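Local coordinates for CRISPR-associated protein,CRISPR-associated endonuclease Cas9 (Corynebacterium diphtheriae, PDB 6JOO) that binds a single-guide RNA and target DNA as an engineered, fused form of Cas9, the RNA-guided endonuclease of bacterial CRISPR adaptive immunity, at residues 263-268 and 345-350; 370-375 and 390-395; 756-761 and 808-813. One frame throughout, in Å; residues are numbered along the deposited sequence.

Interaction 1: 263-268 and 345-350; sequences ASDAFQ and PTHDTN. With nucleotides of chain B.
Gln-268 lies with its CB over one face of the His-347 imidazole, a CH-pi contact with the carbon 3.8 Å from the ring centroid and 14° off its normal. The contact is close-packed here: Gln-268 CG meets Thr-349 CG2 at 3.5 Å, and the CB atoms of Ala-263 and Thr-349 are 4.2 Å apart. A bend at chi2 (-80°) swings the Gln-268 amide back until it is nearly parallel to the imidazole and reaches the start of helix 348-355. There OE1 takes a weak but straight bond from Asp-348 N (3.3 Å). As His-347 holds the N-cap position, this side chain serves one of the amides of the helix's first turn. Arg-271 bonds to the same OE1 and makes a salt bridge with Asp-348 OD2, which probably helps to fix the amide's rotation. The other end of the contact opens toward solvent at Asp-265. Its OD2 accepts from His-347 NE2 (3.1 Å, N-H...O angle 162°); the oxygen lies in the ring plane, yet the imidazole meets it from above the carboxylate plane. Asn-350 ND2 lies over the ring face opposite Gln-268. Phe-267 turns its ring edge to the bound RNA, with CZ 3.2 Å from OP1 of nucleotide U6 of chain B. The arrangement joins two helix starts in the alpha-helical lobe of Cas9, in the N-terminal part of the fused chain. Ser-264 caps helix 265-277 through a bond from Phe-267 N to its OG, which is also hydrogen-bonded to Leu-261 O. Around them, Pro-417 touches Ala-263 and Gln-268, Pro-345 rests on Ile-272 and Leu-275, and Leu-428 of helix 425-436 packs against Ala-266 and Phe-267.

Interaction 2: 370-375 and 390-395; sequences ALEQHA and SPEGAK
Glu-392 lays its carboxylate across the side chain of Leu-371, with Glu-392 OE2 3.4 Å from Leu-371 CD2 and Glu-392 OE1 3.4 Å from Leu-371 CG. The two side chains meet at about a right angle, and the methyl group that does the touching is carried there by a first torsion of -170°, which sets Leu-371 CG anti to its backbone N. Glu-392 itself is bent at chi2 (-108°), and this turn brings the carboxylate against the backbone at Leu-371 and Glu-372 instead of letting it run straight out. OE1 also comes alongside Glu-372, 3.6 Å from its CG, but no hydrogen bond links the two segments. That same OE1 lies beside the carbonyl oxygen of Leu-371, two acceptors with no bond between them. The axes of the short segments 370-375 and 391-395 approach to 8.5 Å and cross at -60°, a helix-helix contact within the alpha-helical lobe of Cas9, in the N-terminal part of the fused chain. The backbones come close where the residues are small: Ala-375 CB touches Glu-392 CB at 4.1 Å and lies equally far from Gly-393 N, where the glycine presents bare backbone. Leu-371 forms the exposed border, while Gly-393 is buried. The carboxylates of Glu-372 and Glu-392 stay apart, 5.4 Å from OE2 of the former to OE1 of the latter. Glu-372 turns its OE1 to the backbone N of Ser-369. At the start of helix 391-402, Ser-390 is the N-cap residue and its OG bonds to Asp-387. Helix 359-367 lies against both partners, Trp-365 touching Gln-373 and Trp-364 touching Lys-395.

Interaction 3: 756-761 and 808-813; sequences KITSGK and TGNAEY
Lys-756 and Glu-812 form a hydrogen-bonded antiparallel pair, joined by Lys-756 N to Glu-812 O (3.0 Å) and Glu-812 N to Lys-756 O (2.8 Å), and Ile-757 with Ala-811 is the non-hydrogen-bonded pair next to it. This is the end of strand 749-757 meeting the start of strand 811-817 in a three-stranded antiparallel sheet of the Topo-homology domain, in the C-terminal part of the fused chain. On one face Lys-756 and Glu-812 run side by side, pointing the same way, with Lys-756 CD 3.6 Å from Glu-812 OE1. A bend at chi3 (-70°) leaves NZ 4.3 Å from that OE1, too far for a salt bridge; the ammonium group pairs instead with the terminal carboxylate of Gln-927. On the other face Ile-757 CG1 meets Ala-811 CB at 4.2 Å; this face packs against helix 800-808, with Lys-801, Leu-802 and Ala-805 of that helix touching Ile-757. Gly-809, with positive phi, leads the chain out of this helix and into the strand. Strand 764-771 flanks the far edge of 749-757 and bonds to Ile-757 through Ala-764. Beyond the paired residues Asn-810 O gathers the donors: Thr-758 N at 2.9 Å, nearly along the C=O axis, Thr-758 OG1 in a weak bond at 3.4 Å, and the Ile-757 CA-H, with CA 3.2 Å away.

From the N terminus, interaction 1 comes first, joining the starts of helices 265-277 and 348-355 across 76 intervening residues, many of them not modelled. Interaction 2 follows, closing a shorter loop of 14 residues between helices 370-380 and 391-402. Both belong to the alpha-helical lobe; their centres are about 17 Å apart and their nearest atoms about 5 Å, so they are neighbours that do not touch. Interaction 3 lies far along the chain, some 76 to 78 Å between centres, on the opposite side of the molecule's centre, where it closes a 46-residue excursion within the Topo-homology domain. The three follow in series, none nesting or crossing: the first two join helices of one lobe, the third joins strands of the Topo-homology domain.

Interaction 1: 263-268 and 345-350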
ATOM      1  N   ALA A 263     -25.033  -0.463  18.652  1.00139.47           N
ATOM      2  CA  ALA A 263     -25.967   0.647  18.858  1.00152.38           C
ATOM      3  C   ALA A 263     -27.168   0.543  17.921  1.00157.71           C
ATOM      4  O   ALA A 263     -27.677   1.546  17.416  1.00165.03           O
ATOM      5  CB  ALA A 263     -25.276   2.003  18.702  1.00143.68           C
ATOM      6  N   SER A 264     -27.623  -0.683  17.682  1.00129.17           N
ATOM      7  CA  SER A 264     -28.876  -0.928  16.989  1.00130.42           C
ATOM      8  C   SER A 264     -29.848  -1.596  17.949  1.00135.12           C
ATOM      9  O   SER A 264     -29.439  -2.286  18.889  1.00139.77           O
ATOM     10  CB  SER A 264     -28.675  -1.807  15.751  1.00109.74           C
ATOM     11  OG  SER A 264     -28.245  -3.107  16.111  1.00 94.05           O
ATOM     12  N   ASP A 265     -31.146  -1.381  17.712  1.00119.84           N
ATOM     13  CA  ASP A 265     -32.148  -2.018  18.559  1.00135.26           C
ATOM     14  C   ASP A 265     -31.991  -3.532  18.552  1.00125.84           C
ATOM     15  O   ASP A 265     -32.297  -4.190  19.550  1.00144.52           O
ATOM     16  CB  ASP A 265     -33.558  -1.616  18.114  1.00149.43           C
ATOM     17  CG  ASP A 265     -34.627  -2.017  19.123  1.00159.42           C
ATOM     18  OD1 ASP A 265     -34.863  -3.229  19.304  1.00160.09           O
ATOM     19  OD2 ASP A 265     -35.223  -1.114  19.749  1.00165.62           O
ATOM     20  N   ALA A 266     -31.491  -4.098  17.452  1.00 96.82           N
ATOM     21  CA  ALA A 266     -31.221  -5.531  17.418  1.00 99.57           C
ATOM     22  C   ALA A 266     -30.157  -5.912  18.440  1.00110.31           C
ATOM     23  O   ALA A 266     -30.422  -6.674  19.376  1.00115.37           O
ATOM     24  CB  ALA A 266     -30.798  -5.953  16.010  1.00 72.77           C
ATOM     25  N   PHE A 267     -28.945  -5.372  18.285  1.00142.11           N
ATOM     26  CA  PHE A 267     -27.825  -5.787  19.127  1.00138.34           C
ATOM     27  C   PHE A 267     -28.061  -5.424  20.586  1.00143.33           C
ATOM     28  O   PHE A 267     -27.769  -6.217  21.490  1.00144.28           O
ATOM     29  CB  PHE A 267     -26.522  -5.159  18.624  1.00126.52           C
ATOM     30  CG  PHE A 267     -25.322  -5.493  19.470  1.00125.04           C
ATOM     31  CD1 PHE A 267     -24.709  -6.731  19.365  1.00121.80           C
ATOM     32  CD2 PHE A 267     -24.808  -4.571  20.371  1.00127.79           C
ATOM     33  CE1 PHE A 267     -23.608  -7.045  20.141  1.00116.79           C
ATOM     34  CE2 PHE A 267     -23.706  -4.882  21.149  1.00123.00           C
ATOM     35  CZ  PHE A 267     -23.106  -6.120  21.032  1.00118.38           C
ATOM     36  N   GLN A 268     -28.580  -4.224  20.837  1.00122.70           N
ATOM     37  CA  GLN A 268     -28.834  -3.810  22.211  1.00138.07           C
ATOM     38  C   GLN A 268     -29.847  -4.732  22.879  1.00152.47           C
ATOM     39  O   GLN A 268     -29.628  -5.203  24.000  1.00158.00           O
ATOM     40  CB  GLN A 268     -29.302  -2.357  22.238  1.00139.46           C
ATOM     41  CG  GLN A 268     -28.259  -1.381  21.710  1.00130.59           C
ATOM     42  CD  GLN A 268     -27.186  -1.043  22.734  1.00135.27           C
ATOM     43  OE1 GLN A 268     -27.091  -1.679  23.783  1.00145.63           O
ATOM     44  NE2 GLN A 268     -26.377  -0.030  22.435  1.00129.37           N
ATOM     45  N   PRO A 345     -25.668  -4.492  31.323  1.00195.95           N
ATOM     46  CA  PRO A 345     -25.854  -3.762  30.069  1.00195.09           C
ATOM     47  C   PRO A 345     -27.266  -3.195  29.958  1.00207.49           C
ATOM     48  O   PRO A 345     -28.157  -3.500  30.752  1.00217.01           O
ATOM     49  CB  PRO A 345     -25.611  -4.841  28.998  1.00185.10           C
ATOM     50  CG  PRO A 345     -25.579  -6.183  29.752  1.00182.48           C
ATOM     51  CD  PRO A 345     -26.018  -5.908  31.159  1.00191.87           C
ATOM     52  N   THR A 346     -27.448  -2.352  28.945  1.00173.41           N
ATOM     53  CA  THR A 346     -28.700  -1.635  28.750  1.00164.66           C
ATOM     54  C   THR A 346     -28.844  -1.301  27.272  1.00158.85           C
ATOM     55  O   THR A 346     -27.890  -1.400  26.496  1.00151.42           O
ATOM     56  CB  THR A 346     -28.749  -0.354  29.596  1.00157.53           C
ATOM     57  OG1 THR A 346     -28.003  -0.537  30.806  1.00165.83           O
ATOM     58  CG2 THR A 346     -30.172  -0.009  29.956  1.00152.50           C
ATOM     59  N   HIS A 347     -30.057  -0.904  26.883  1.00140.11           N
ATOM     60  CA  HIS A 347     -30.299  -0.363  25.544  1.00139.84           C
ATOM     61  C   HIS A 347     -29.637   1.012  25.492  1.00141.96           C
ATOM     62  O   HIS A 347     -30.269   2.054  25.675  1.00138.01           O
ATOM     63  CB  HIS A 347     -31.793  -0.293  25.245  1.00143.90           C
ATOM     64  CG  HIS A 347     -32.116  -0.170  23.786  1.00140.24           C
ATOM     65  ND1 HIS A 347     -31.404   0.638  22.927  1.00130.98           N
ATOM     66  CD2 HIS A 347     -33.077  -0.760  23.036  1.00143.99           C
ATOM     67  CE1 HIS A 347     -31.915   0.543  21.712  1.00132.54           C
ATOM     68  NE2 HIS A 347     -32.931  -0.299  21.750  1.00137.22           N
ATOM     69  N   ASP A 348     -28.327   1.001  25.229  1.00157.54           N
ATOM     70  CA  ASP A 348     -27.507   2.193  25.437  1.00144.11           C
ATOM     71  C   ASP A 348     -27.873   3.318  24.473  1.00141.89           C
ATOM     72  O   ASP A 348     -27.877   4.493  24.858  1.00146.74           O
ATOM     73  CB  ASP A 348     -26.026   1.835  25.304  1.00122.01           C
ATOM     74  CG  ASP A 348     -25.421   1.352  26.611  1.00132.51           C
ATOM     75  OD1 ASP A 348     -25.298   2.166  27.554  1.00150.22           O
ATOM     76  OD2 ASP A 348     -25.075   0.153  26.699  1.00133.94           O
ATOM     77  N   THR A 349     -28.168   2.984  23.215  1.00132.02           N
ATOM     78  CA  THR A 349     -28.455   4.018  22.224  1.00136.79           C
ATOM     79  C   THR A 349     -29.713   4.802  22.586  1.00143.15           C
ATOM     80  O   THR A 349     -29.740   6.033  22.480  1.00133.25           O
ATOM     81  CB  THR A 349     -28.588   3.401  20.830  1.00134.85           C
ATOM     82  OG1 THR A 349     -29.595   4.101  20.086  1.00149.67           O
ATOM     83  CG2 THR A 349     -28.963   1.942  20.929  1.00128.60           C
ATOM     84  N   ASN A 350     -30.769   4.104  23.013  1.00133.47           N
ATOM     85  CA  ASN A 350     -32.006   4.795  23.366  1.00142.39           C
ATOM     86  C   ASN A 350     -31.811   5.700  24.577  1.00146.22           C
ATOM     87  O   ASN A 350     -32.357   6.808  24.626  1.00145.01           O
ATOM     88  CB  ASN A 350     -33.127   3.785  23.617  1.00147.96           C
ATOM     89  CG  ASN A 350     -33.697   3.214  22.331  1.00145.43           C
ATOM     90  OD1 ASN A 350     -33.391   3.688  21.239  1.00138.88           O
ATOM     91  ND2 ASN A 350     -34.540   2.194  22.458  1.00152.93           N
TER
ATOM     92  P     U B   6     -20.507  -5.953  23.762  1.00154.97           P
ATOM     93  OP1   U B   6     -21.209  -4.773  23.197  1.00151.91           O
ATOM     94  OP2   U B   6     -19.174  -6.346  23.240  1.00152.96           O
ATOM     95  O5'   U B   6     -20.357  -5.712  25.326  1.00162.85           O
ATOM     96  C5'   U B   6     -19.305  -4.912  25.833  1.00166.13           C
ATOM     97  C4'   U B   6     -18.775  -5.464  27.129  1.00172.45           C
ATOM     98  O4'   U B   6     -18.630  -6.905  27.029  1.00172.41           O
ATOM     99  C3'   U B   6     -17.393  -4.978  27.529  1.00174.46           C
ATOM    100  O3'   U B   6     -17.428  -3.709  28.156  1.00178.92           O
ATOM    101  C2'   U B   6     -16.894  -6.094  28.436  1.00177.12           C
ATOM    102  O2'   U B   6     -17.446  -5.970  29.738  1.00182.28           O
ATOM    103  C1'   U B   6     -17.504  -7.328  27.767  1.00174.90           C
ATOM    104  N1    U B   6     -16.563  -7.993  26.837  1.00171.34           N
ATOM    105  C2    U B   6     -15.478  -8.671  27.361  1.00173.99           C
ATOM    106  O2    U B   6     -15.242  -8.747  28.555  1.00179.53           O
ATOM    107  N3    U B   6     -14.664  -9.262  26.426  1.00170.02           N
ATOM    108  C4    U B   6     -14.826  -9.249  25.055  1.00164.89           C
ATOM    109  O4    U B   6     -14.005  -9.830  24.344  1.00162.60           O
ATOM    110  C5    U B   6     -15.974  -8.531  24.596  1.00162.89           C
ATOM    111  C6    U B   6     -16.783  -7.946  25.482  1.00166.11           C
TER

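Interaction 2: 370-375 and 390-395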
ATOM      1  N   ALA A 370     -40.927   2.224  15.095  1.00145.18           N
ATOM      2  CA  ALA A 370     -39.675   1.539  15.404  1.00135.85           C
ATOM      3  C   ALA A 370     -38.814   1.368  14.156  1.00132.74           C
ATOM      4  O   ALA A 370     -37.585   1.498  14.216  1.00115.36           O
ATOM      5  CB  ALA A 370     -39.964   0.185  16.052  1.00128.50           C
ATOM      6  N   LEU A 371     -39.445   1.085  13.012  1.00172.71           N
ATOM      7  CA  LEU A 371     -38.707   0.990  11.757  1.00166.76           C
ATOM      8  C   LEU A 371     -38.222   2.363  11.299  1.00162.07           C
ATOM      9  O   LEU A 371     -37.124   2.485  10.742  1.00153.01           O
ATOM     10  CB  LEU A 371     -39.582   0.343  10.682  1.00171.68           C
ATOM     11  CG  LEU A 371     -38.898  -0.054   9.369  1.00162.04           C
ATOM     12  CD1 LEU A 371     -38.008  -1.271   9.570  1.00154.64           C
ATOM     13  CD2 LEU A 371     -39.912  -0.303   8.254  1.00169.21           C
ATOM     14  N   GLU A 372     -39.027   3.407  11.525  1.00175.24           N
ATOM     15  CA  GLU A 372     -38.637   4.757  11.124  1.00165.22           C
ATOM     16  C   GLU A 372     -37.435   5.243  11.922  1.00154.50           C
ATOM     17  O   GLU A 372     -36.452   5.733  11.353  1.00150.66           O
ATOM     18  CB  GLU A 372     -39.818   5.716  11.294  1.00173.36           C
ATOM     19  CG  GLU A 372     -40.866   5.649  10.188  1.00177.66           C
ATOM     20  CD  GLU A 372     -42.107   6.472  10.505  1.00189.49           C
ATOM     21  OE1 GLU A 372     -42.455   6.597  11.699  1.00193.47           O
ATOM     22  OE2 GLU A 372     -42.732   6.998   9.560  1.00193.26           O
ATOM     23  N   GLN A 373     -37.497   5.118  13.250  1.00166.60           N
ATOM     24  CA  GLN A 373     -36.382   5.538  14.088  1.00156.10           C
ATOM     25  C   GLN A 373     -35.161   4.646  13.911  1.00152.75           C
ATOM     26  O   GLN A 373     -34.059   5.040  14.305  1.00160.02           O
ATOM     27  CB  GLN A 373     -36.816   5.573  15.556  1.00157.23           C
ATOM     28  CG  GLN A 373     -37.347   4.258  16.098  1.00161.01           C
ATOM     29  CD  GLN A 373     -38.050   4.423  17.432  1.00167.46           C
ATOM     30  OE1 GLN A 373     -38.996   3.699  17.744  1.00179.13           O
ATOM     31  NE2 GLN A 373     -37.589   5.378  18.229  1.00164.26           N
ATOM     32  N   HIS A 374     -35.330   3.459  13.324  1.00169.86           N
ATOM     33  CA  HIS A 374     -34.172   2.645  12.963  1.00148.47           C
ATOM     34  C   HIS A 374     -33.322   3.348  11.912  1.00140.50           C
ATOM     35  O   HIS A 374     -32.088   3.263  11.942  1.00126.18           O
ATOM     36  CB  HIS A 374     -34.632   1.271  12.466  1.00138.72           C
ATOM     37  CG  HIS A 374     -33.589   0.512  11.707  1.00132.50           C
ATOM     38  ND1 HIS A 374     -33.378   0.688  10.355  1.00130.09           N
ATOM     39  CD2 HIS A 374     -32.712  -0.442  12.102  1.00133.11           C
ATOM     40  CE1 HIS A 374     -32.410  -0.115   9.953  1.00127.44           C
ATOM     41  NE2 HIS A 374     -31.988  -0.812  10.994  1.00130.41           N
ATOM     42  N   ALA A 375     -33.965   4.055  10.979  1.00145.71           N
ATOM     43  CA  ALA A 375     -33.218   4.808   9.977  1.00134.64           C
ATOM     44  C   ALA A 375     -32.501   5.998  10.601  1.00137.83           C
ATOM     45  O   ALA A 375     -31.419   6.387  10.144  1.00127.14           O
ATOM     46  CB  ALA A 375     -34.151   5.267   8.858  1.00127.26           C
ATOM     47  N   SER A 390     -35.359   5.011   0.345  1.00226.62           N
ATOM     48  CA  SER A 390     -36.501   4.505   1.084  1.00232.61           C
ATOM     49  C   SER A 390     -37.300   5.676   1.649  1.00233.94           C
ATOM     50  O   SER A 390     -36.755   6.766   1.851  1.00233.81           O
ATOM     51  CB  SER A 390     -36.040   3.582   2.213  1.00236.70           C
ATOM     52  OG  SER A 390     -35.090   4.226   3.042  1.00236.81           O
ATOM     53  N   PRO A 391     -38.597   5.486   1.900  1.00201.96           N
ATOM     54  CA  PRO A 391     -39.377   6.580   2.502  1.00196.43           C
ATOM     55  C   PRO A 391     -38.909   6.938   3.897  1.00197.25           C
ATOM     56  O   PRO A 391     -38.912   8.120   4.261  1.00203.66           O
ATOM     57  CB  PRO A 391     -40.808   6.029   2.501  1.00194.44           C
ATOM     58  CG  PRO A 391     -40.638   4.545   2.486  1.00191.45           C
ATOM     59  CD  PRO A 391     -39.419   4.290   1.654  1.00196.27           C
ATOM     60  N   GLU A 392     -38.497   5.942   4.684  1.00286.96           N
ATOM     61  CA  GLU A 392     -38.044   6.190   6.049  1.00275.31           C
ATOM     62  C   GLU A 392     -36.893   7.187   6.070  1.00268.10           C
ATOM     63  O   GLU A 392     -37.008   8.283   6.630  1.00268.49           O
ATOM     64  CB  GLU A 392     -37.621   4.873   6.695  1.00156.76           C
ATOM     65  CG  GLU A 392     -38.362   3.670   6.150  1.00167.44           C
ATOM     66  CD  GLU A 392     -39.366   3.119   7.136  1.00176.31           C
ATOM     67  OE1 GLU A 392     -39.087   3.169   8.352  1.00177.78           O
ATOM     68  OE2 GLU A 392     -40.435   2.646   6.698  1.00171.28           O
ATOM     69  N   GLY A 393     -35.776   6.818   5.441  1.00172.37           N
ATOM     70  CA  GLY A 393     -34.625   7.703   5.409  1.00163.57           C
ATOM     71  C   GLY A 393     -34.930   9.049   4.781  1.00156.22           C
ATOM     72  O   GLY A 393     -34.388  10.073   5.203  1.00136.74           O
ATOM     73  N   ALA A 394     -35.805   9.071   3.772  1.00140.06           N
ATOM     74  CA  ALA A 394     -36.188  10.345   3.173  1.00143.52           C
ATOM     75  C   ALA A 394     -36.892  11.234   4.191  1.00151.57           C
ATOM     76  O   ALA A 394     -36.715  12.459   4.187  1.00150.05           O
ATOM     77  CB  ALA A 394     -37.073  10.112   1.948  1.00146.51           C
ATOM     78  N   LYS A 395     -37.680  10.632   5.083  1.00156.83           N
ATOM     79  CA  LYS A 395     -38.307  11.400   6.152  1.00157.10           C
ATOM     80  C   LYS A 395     -37.263  11.916   7.133  1.00157.60           C
ATOM     81  O   LYS A 395     -37.302  13.082   7.542  1.00157.94           O
ATOM     82  CB  LYS A 395     -39.351  10.545   6.872  1.00154.82           C
TER

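Interaction 3: 756-761 and 808-813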
ATOM      1  N   LYS A 756      23.520  -9.642 -27.701  1.00 57.02           N
ATOM      2  CA  LYS A 756      24.826 -10.038 -28.209  1.00 63.37           C
ATOM      3  C   LYS A 756      25.141  -9.160 -29.408  1.00 83.17           C
ATOM      4  O   LYS A 756      24.365  -9.119 -30.368  1.00 87.31           O
ATOM      5  CB  LYS A 756      24.853 -11.510 -28.611  1.00 74.02           C
ATOM      6  CG  LYS A 756      25.988 -11.837 -29.563  1.00 79.98           C
ATOM      7  CD  LYS A 756      25.800 -13.193 -30.203  1.00 95.58           C
ATOM      8  CE  LYS A 756      25.986 -14.296 -29.189  1.00 92.18           C
ATOM      9  NZ  LYS A 756      25.784 -15.637 -29.799  1.00108.60           N
ATOM     10  N   ILE A 757      26.269  -8.464 -29.352  1.00 86.70           N
ATOM     11  CA  ILE A 757      26.665  -7.527 -30.394  1.00 72.38           C
ATOM     12  C   ILE A 757      27.771  -8.177 -31.212  1.00 87.78           C
ATOM     13  O   ILE A 757      28.870  -8.432 -30.707  1.00100.74           O
ATOM     14  CB  ILE A 757      27.110  -6.186 -29.804  1.00 59.58           C
ATOM     15  CG1 ILE A 757      25.951  -5.555 -29.040  1.00 60.05           C
ATOM     16  CG2 ILE A 757      27.601  -5.260 -30.904  1.00 60.01           C
ATOM     17  CD1 ILE A 757      26.240  -4.186 -28.511  1.00 62.92           C
ATOM     18  N   THR A 758      27.478  -8.452 -32.479  1.00 67.12           N
ATOM     19  CA  THR A 758      28.436  -9.050 -33.406  1.00 99.24           C
ATOM     20  C   THR A 758      28.988  -7.922 -34.270  1.00128.60           C
ATOM     21  O   THR A 758      28.404  -7.548 -35.288  1.00146.60           O
ATOM     22  CB  THR A 758      27.777 -10.138 -34.245  1.00102.41           C
ATOM     23  OG1 THR A 758      26.651  -9.588 -34.940  1.00108.38           O
ATOM     24  CG2 THR A 758      27.303 -11.275 -33.356  1.00101.98           C
ATOM     25  N   SER A 759      30.121  -7.367 -33.851  1.00127.76           N
ATOM     26  CA  SER A 759      30.750  -6.265 -34.559  1.00134.37           C
ATOM     27  C   SER A 759      31.902  -6.711 -35.448  1.00146.17           C
ATOM     28  O   SER A 759      32.547  -5.865 -36.074  1.00159.69           O
ATOM     29  CB  SER A 759      31.249  -5.214 -33.563  1.00130.48           C
ATOM     30  OG  SER A 759      32.248  -5.752 -32.716  1.00128.58           O
ATOM     31  N   GLY A 760      32.171  -8.013 -35.526  1.00135.60           N
ATOM     32  CA  GLY A 760      33.289  -8.532 -36.272  1.00146.37           C
ATOM     33  C   GLY A 760      34.575  -8.632 -35.476  1.00153.32           C
ATOM     34  O   GLY A 760      35.367  -9.551 -35.706  1.00165.62           O
ATOM     35  N   LYS A 761      34.801  -7.706 -34.543  1.00140.01           N
ATOM     36  CA  LYS A 761      35.979  -7.791 -33.687  1.00131.91           C
ATOM     37  C   LYS A 761      35.895  -9.006 -32.775  1.00128.13           C
ATOM     38  O   LYS A 761      36.799  -9.849 -32.745  1.00152.23           O
ATOM     39  CB  LYS A 761      36.126  -6.508 -32.868  1.00119.22           C
ATOM     40  N   THR A 808      22.229  -0.535 -36.824  1.00 95.17           N
ATOM     41  CA  THR A 808      22.810  -1.231 -37.962  1.00112.03           C
ATOM     42  C   THR A 808      22.409  -2.696 -38.045  1.00102.64           C
ATOM     43  O   THR A 808      22.650  -3.328 -39.078  1.00125.76           O
ATOM     44  CB  THR A 808      24.343  -1.134 -37.918  1.00109.35           C
ATOM     45  OG1 THR A 808      24.821  -1.650 -36.670  1.00 99.85           O
ATOM     46  CG2 THR A 808      24.787   0.312 -38.068  1.00107.54           C
ATOM     47  N   GLY A 809      21.815  -3.253 -36.994  1.00 57.23           N
ATOM     48  CA  GLY A 809      21.390  -4.635 -37.017  1.00 75.03           C
ATOM     49  C   GLY A 809      22.422  -5.636 -36.554  1.00 74.14           C
ATOM     50  O   GLY A 809      22.413  -6.780 -37.021  1.00 91.59           O
ATOM     51  N   ASN A 810      23.315  -5.247 -35.646  1.00 76.89           N
ATOM     52  CA  ASN A 810      24.353  -6.138 -35.148  1.00 87.98           C
ATOM     53  C   ASN A 810      24.119  -6.552 -33.705  1.00 83.49           C
ATOM     54  O   ASN A 810      24.981  -7.204 -33.107  1.00 96.35           O
ATOM     55  CB  ASN A 810      25.724  -5.481 -35.293  1.00104.14           C
ATOM     56  CG  ASN A 810      26.195  -5.449 -36.726  1.00111.49           C
ATOM     57  OD1 ASN A 810      26.278  -4.389 -37.343  1.00121.40           O
ATOM     58  ND2 ASN A 810      26.501  -6.621 -37.272  1.00114.34           N
ATOM     59  N   ALA A 811      22.978  -6.191 -33.133  1.00 97.46           N
ATOM     60  CA  ALA A 811      22.627  -6.553 -31.768  1.00 96.26           C
ATOM     61  C   ALA A 811      21.505  -7.578 -31.813  1.00 96.25           C
ATOM     62  O   ALA A 811      20.436  -7.307 -32.367  1.00 95.16           O
ATOM     63  CB  ALA A 811      22.207  -5.324 -30.963  1.00 92.65           C
ATOM     64  N   GLU A 812      21.755  -8.752 -31.237  1.00 96.82           N
ATOM     65  CA  GLU A 812      20.807  -9.861 -31.246  1.00 79.89           C
ATOM     66  C   GLU A 812      20.127  -9.948 -29.885  1.00 70.37           C
ATOM     67  O   GLU A 812      20.776 -10.247 -28.878  1.00 72.19           O
ATOM     68  CB  GLU A 812      21.507 -11.175 -31.589  1.00 87.42           C
ATOM     69  CG  GLU A 812      20.609 -12.403 -31.498  1.00101.18           C
ATOM     70  CD  GLU A 812      21.385 -13.706 -31.625  1.00124.47           C
ATOM     71  OE1 GLU A 812      22.606 -13.652 -31.880  1.00135.87           O
ATOM     72  OE2 GLU A 812      20.773 -14.783 -31.464  1.00125.79           O
ATOM     73  N   TYR A 813      18.822  -9.691 -29.864  1.00 81.86           N
ATOM     74  CA  TYR A 813      18.039  -9.860 -28.648  1.00 73.87           C
ATOM     75  C   TYR A 813      18.045 -11.328 -28.231  1.00 83.57           C
ATOM     76  O   TYR A 813      17.546 -12.192 -28.958  1.00104.47           O
ATOM     77  CB  TYR A 813      16.610  -9.364 -28.882  1.00 74.55           C
ATOM     78  CG  TYR A 813      15.767  -9.196 -27.633  1.00 69.91           C
ATOM     79  CD1 TYR A 813      16.308  -9.382 -26.368  1.00 58.80           C
ATOM     80  CD2 TYR A 813      14.423  -8.857 -27.727  1.00 50.68           C
ATOM     81  CE1 TYR A 813      15.537  -9.234 -25.235  1.00 52.09           C
ATOM     82  CE2 TYR A 813      13.644  -8.703 -26.600  1.00 42.79           C
ATOM     83  CZ  TYR A 813      14.204  -8.894 -25.354  1.00 50.51           C
ATOM     84  OH  TYR A 813      13.434  -8.745 -24.221  1.00 59.91           O
TER